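Long-range contact in probable dipeptidase (Pseudomonas aeruginosa, PDB 3B40), which probably hydrolyses dipeptides as a metal-dependent peptidase of the membrane (renal) dipeptidase family: residues A[342-356]-A[385-399]. The protein carries 11 engineered substitutions. Residues are numbered along the deposited sequence; the frame is centred on the assembly and turned at random.
Sequences IDYTVKKVGIDHVGI and RGYSDADIAKLWGGN. With CD (cadmium ion), chain C; CA (calcium ion), chain E.
Leu-395 packs against Val-354 and Ile-342 at the tight centre of this contact, where helix 389-409 crosses strand 354-357 of the TIM-barrel-like fold of the M19 peptidases; the axes of 354-356 and 389-399 approach to 5.6 Å at a crossing angle of -72°. The Leu-395 CD2 methyl lies 3.6 Å from Val-354 CG1 and also meets Ile-342 CG2 of helix 335-349, so one leucine branch touches both the strand and the helix before it. Backbones come close too: Gly-355 CA donates a CA-H...O contact to Leu-395 O at 3.2 Å. Next to it Ile-356 CD1 sits 3.7 Å from the centroid of the Trp-396 five-membered ring and 13° off its normal, a CH-pi contact over the face, while the indole NE1 is hydrogen-bonded to Thr-379 OG1.

Polar pairs carry much of the partly exposed side, although Ile-351 packs there, CG1 on Asp-391 CG and CD1 at the Tyr-387 edge. Asp-343 divides its carboxylate: Tyr-387 OH donates to OD1 on the anti side at 2.6 Å, and Arg-385 NH1 meets OD2 at 2.9 Å from above the carboxylate plane. Asp-340 and Glu-381 form further salt bridges with the guanidinium. Lys-394, extended beyond CG, carries NZ to Asp-352 OD1, whose partner oxygen OD2 accepts from a water on the cadmium ion held by His-353.

Buried Asn-399 spends both N-H groups on backbone carbonyls. ND2 reaches Ile-351 O at 2.8 Å, and its straighter bond, 164° and in the Asn-399 amide plane, ends on Val-354 O at 2.7 Å.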
# COMPACT_ATOMS: atom_id res chain seq x y z
N ILE A 342 10.17 3.69 10.76
CA ILE A 342 11.05 4.47 9.88
C ILE A 342 12.52 4.37 10.34
O ILE A 342 13.41 4.11 9.53
CB ILE A 342 10.58 5.95 9.75
CG1 ILE A 342 9.18 5.99 9.07
CG2 ILE A 342 11.63 6.79 9.01
CD1 ILE A 342 8.54 7.38 8.96
N ASP A 343 12.74 4.58 11.64
CA ASP A 343 14.04 4.54 12.28
C ASP A 343 14.72 3.20 11.98
O ASP A 343 15.87 3.16 11.58
CB ASP A 343 13.92 4.70 13.82
CG ASP A 343 13.75 6.16 14.28
OD1 ASP A 343 13.66 7.10 13.46
OD2 ASP A 343 13.72 6.37 15.50
N TYR A 344 14.00 2.10 12.19
CA TYR A 344 14.53 0.75 11.96
C TYR A 344 14.93 0.51 10.52
O TYR A 344 15.97 -0.09 10.25
CB TYR A 344 13.51 -0.31 12.39
CG TYR A 344 14.05 -1.72 12.29
CD1 TYR A 344 14.77 -2.29 13.34
CD2 TYR A 344 13.88 -2.47 11.12
CE1 TYR A 344 15.29 -3.58 13.24
CE2 TYR A 344 14.40 -3.75 10.99
CZ TYR A 344 15.12 -4.30 12.05
OH TYR A 344 15.61 -5.57 11.95
N THR A 345 14.08 0.95 9.59
CA THR A 345 14.29 0.71 8.18
C THR A 345 15.51 1.50 7.71
O THR A 345 16.34 0.97 6.97
CB THR A 345 12.99 1.02 7.36
OG1 THR A 345 11.89 0.36 7.97
CG2 THR A 345 13.08 0.49 5.92
N VAL A 346 15.62 2.74 8.19
CA VAL A 346 16.76 3.59 7.90
C VAL A 346 18.06 2.96 8.44
O VAL A 346 19.05 2.91 7.71
CB VAL A 346 16.55 5.04 8.42
CG1 VAL A 346 17.85 5.83 8.38
CG2 VAL A 346 15.43 5.76 7.65
N LYS A 347 18.06 2.46 9.67
CA LYS A 347 19.20 1.70 10.21
C LYS A 347 19.69 0.62 9.28
O LYS A 347 20.91 0.38 9.16
CB LYS A 347 18.82 0.97 11.51
CG LYS A 347 18.67 1.81 12.72
CD LYS A 347 20.03 2.34 13.18
CE LYS A 347 19.89 3.14 14.48
NZ LYS A 347 21.24 3.58 14.87
N LYS A 348 18.73 -0.09 8.69
CA LYS A 348 19.01 -1.25 7.87
C LYS A 348 19.43 -0.88 6.42
O LYS A 348 20.41 -1.42 5.91
CB LYS A 348 17.82 -2.23 7.90
CG LYS A 348 17.57 -2.87 9.29
CD LYS A 348 18.87 -3.36 9.96
CE LYS A 348 18.60 -3.91 11.35
NZ LYS A 348 19.78 -4.59 11.96
N VAL A 349 18.71 0.03 5.76
CA VAL A 349 19.00 0.33 4.35
C VAL A 349 19.58 1.72 4.02
O VAL A 349 20.04 1.94 2.91
CB VAL A 349 17.81 0.01 3.42
CG1 VAL A 349 17.43 -1.46 3.58
CG2 VAL A 349 16.61 0.88 3.79
N GLY A 350 19.55 2.64 4.99
CA GLY A 350 20.08 3.99 4.81
C GLY A 350 19.01 4.97 4.38
O GLY A 350 18.01 4.57 3.74
N ILE A 351 19.24 6.25 4.68
CA ILE A 351 18.19 7.28 4.50
C ILE A 351 17.70 7.34 3.06
O ILE A 351 16.58 7.75 2.81
CB ILE A 351 18.64 8.72 5.01
CG1 ILE A 351 17.46 9.70 4.99
CG2 ILE A 351 19.81 9.30 4.24
CD1 ILE A 351 16.46 9.46 6.11
N ASP A 352 18.55 6.92 2.12
CA ASP A 352 18.22 7.08 0.69
C ASP A 352 17.21 6.03 0.17
O ASP A 352 16.76 6.07 -1.00
CB ASP A 352 19.49 6.99 -0.16
CG ASP A 352 20.41 8.21 -0.02
OD1 ASP A 352 19.95 9.36 0.26
OD2 ASP A 352 21.62 8.01 -0.26
N HIS A 353 16.86 5.08 1.03
CA HIS A 353 16.05 3.95 0.58
C HIS A 353 14.77 3.76 1.35
O HIS A 353 14.18 2.64 1.33
CB HIS A 353 16.90 2.67 0.62
CG HIS A 353 18.07 2.75 -0.28
ND1 HIS A 353 17.95 2.64 -1.65
CD2 HIS A 353 19.37 3.02 -0.04
CE1 HIS A 353 19.14 2.78 -2.21
NE2 HIS A 353 20.02 3.01 -1.25
N VAL A 354 14.35 4.84 2.00
CA VAL A 354 13.14 4.84 2.82
C VAL A 354 12.15 5.97 2.41
O VAL A 354 12.54 7.08 2.01
CB VAL A 354 13.47 4.87 4.36
CG1 VAL A 354 12.22 4.61 5.22
CG2 VAL A 354 14.53 3.82 4.72
N GLY A 355 10.86 5.65 2.51
CA GLY A 355 9.77 6.61 2.23
C GLY A 355 8.63 6.37 3.20
O GLY A 355 8.81 5.70 4.21
N ILE A 356 7.44 6.89 2.88
CA ILE A 356 6.32 6.92 3.82
C ILE A 356 5.06 6.66 3.02
O ILE A 356 4.94 7.09 1.88
CB ILE A 356 6.18 8.34 4.54
CG1 ILE A 356 7.50 8.74 5.22
CG2 ILE A 356 5.01 8.32 5.58
CD1 ILE A 356 7.57 10.25 5.64
N ARG A 385 12.74 13.45 16.48
CA ARG A 385 13.75 12.41 16.58
C ARG A 385 15.10 12.79 16.04
O ARG A 385 16.05 12.02 16.18
CB ARG A 385 13.29 11.14 15.91
CG ARG A 385 12.08 10.66 16.57
CD ARG A 385 12.12 9.20 16.84
NE ARG A 385 10.79 8.81 17.21
CZ ARG A 385 10.36 7.57 17.24
NH1 ARG A 385 11.17 6.57 16.89
NH2 ARG A 385 9.13 7.34 17.60
N GLY A 386 15.20 13.95 15.42
CA GLY A 386 16.49 14.46 14.96
C GLY A 386 16.80 14.34 13.47
O GLY A 386 17.95 14.53 13.06
N TYR A 387 15.79 14.03 12.66
CA TYR A 387 15.96 14.05 11.20
C TYR A 387 16.13 15.49 10.67
O TYR A 387 15.42 16.41 11.10
CB TYR A 387 14.78 13.37 10.51
CG TYR A 387 14.77 11.87 10.67
CD1 TYR A 387 14.17 11.28 11.79
CD2 TYR A 387 15.36 11.04 9.72
CE1 TYR A 387 14.13 9.90 11.94
CE2 TYR A 387 15.35 9.64 9.87
CZ TYR A 387 14.74 9.09 10.99
OH TYR A 387 14.73 7.72 11.16
N SER A 388 17.04 15.65 9.71
CA SER A 388 17.28 16.95 9.12
C SER A 388 16.21 17.23 8.09
O SER A 388 15.50 16.33 7.68
CB SER A 388 18.64 16.99 8.46
OG SER A 388 18.65 16.12 7.34
N ASP A 389 16.10 18.49 7.69
CA ASP A 389 15.20 18.88 6.62
C ASP A 389 15.46 18.12 5.32
O ASP A 389 14.51 17.62 4.72
CB ASP A 389 15.28 20.39 6.39
CG ASP A 389 14.68 21.18 7.51
OD1 ASP A 389 14.11 20.60 8.49
OD2 ASP A 389 14.76 22.43 7.40
N ALA A 390 16.73 17.98 4.95
CA ALA A 390 17.12 17.18 3.78
C ALA A 390 16.62 15.73 3.87
O ALA A 390 16.09 15.20 2.88
CB ALA A 390 18.63 17.20 3.58
N ASP A 391 16.83 15.10 5.02
CA ASP A 391 16.41 13.70 5.24
C ASP A 391 14.90 13.54 5.20
O ASP A 391 14.39 12.60 4.59
CB ASP A 391 16.97 13.16 6.55
CG ASP A 391 18.47 12.84 6.45
OD1 ASP A 391 19.07 13.05 5.37
OD2 ASP A 391 19.05 12.36 7.43
N ILE A 392 14.20 14.48 5.82
CA ILE A 392 12.73 14.52 5.74
C ILE A 392 12.21 14.67 4.29
O ILE A 392 11.24 14.01 3.90
CB ILE A 392 12.14 15.60 6.66
CG1 ILE A 392 12.51 15.30 8.11
CG2 ILE A 392 10.60 15.71 6.45
CD1 ILE A 392 12.35 16.51 9.08
N ALA A 393 12.86 15.53 3.49
CA ALA A 393 12.49 15.68 2.08
C ALA A 393 12.69 14.37 1.29
O ALA A 393 11.92 14.06 0.36
CB ALA A 393 13.26 16.85 1.43
N LYS A 394 13.72 13.60 1.64
CA LYS A 394 13.98 12.31 0.98
C LYS A 394 12.88 11.31 1.37
O LYS A 394 12.27 10.70 0.50
CB LYS A 394 15.34 11.77 1.41
CG LYS A 394 16.53 12.58 0.94
CD LYS A 394 17.83 11.81 1.10
CE LYS A 394 18.97 12.67 0.59
NZ LYS A 394 20.30 12.07 0.87
N LEU A 395 12.60 11.20 2.67
CA LEU A 395 11.50 10.38 3.21
C LEU A 395 10.16 10.68 2.58
O LEU A 395 9.43 9.76 2.21
CB LEU A 395 11.39 10.46 4.76
CG LEU A 395 12.45 9.73 5.59
CD1 LEU A 395 12.43 10.18 7.06
CD2 LEU A 395 12.26 8.19 5.52
N TRP A 396 9.83 11.96 2.45
CA TRP A 396 8.51 12.38 1.93
C TRP A 396 8.35 12.35 0.41
O TRP A 396 7.35 12.84 -0.15
CB TRP A 396 8.15 13.77 2.46
CG TRP A 396 7.27 13.72 3.68
CD1 TRP A 396 7.52 14.30 4.88
CD2 TRP A 396 6.02 13.03 3.80
NE1 TRP A 396 6.50 14.03 5.76
CE2 TRP A 396 5.56 13.26 5.11
CE3 TRP A 396 5.24 12.24 2.92
CZ2 TRP A 396 4.36 12.72 5.58
CZ3 TRP A 396 4.03 11.71 3.39
CH2 TRP A 396 3.61 11.95 4.71
N GLY A 397 9.34 11.77 -0.28
CA GLY A 397 9.20 11.60 -1.72
C GLY A 397 10.45 11.69 -2.58
O GLY A 397 10.47 11.14 -3.69
N GLY A 398 11.48 12.39 -2.10
CA GLY A 398 12.75 12.52 -2.84
C GLY A 398 13.32 11.17 -3.29
O GLY A 398 13.79 11.02 -4.42
N ASN A 399 13.28 10.18 -2.39
CA ASN A 399 13.82 8.86 -2.70
C ASN A 399 13.00 8.16 -3.76
O ASN A 399 13.54 7.58 -4.73
CB ASN A 399 13.87 8.01 -1.43
CG ASN A 399 14.90 8.49 -0.43
OD1 ASN A 399 15.93 9.05 -0.81
ND2 ASN A 399 14.65 8.22 0.86
CD CD C . 22.17 3.65 -1.72
CA CA E . 14.11 23.43 8.83
O HOH W 1 21.77 5.80 -2.51
O HOH W 2 7.18 9.23 0.29
O HOH W 3 21.45 4.22 -4.28
O HOH W 4 22.89 1.29 -1.39
O HOH W 5 22.64 4.02 0.65
O HOH W 6 12.33 24.47 7.56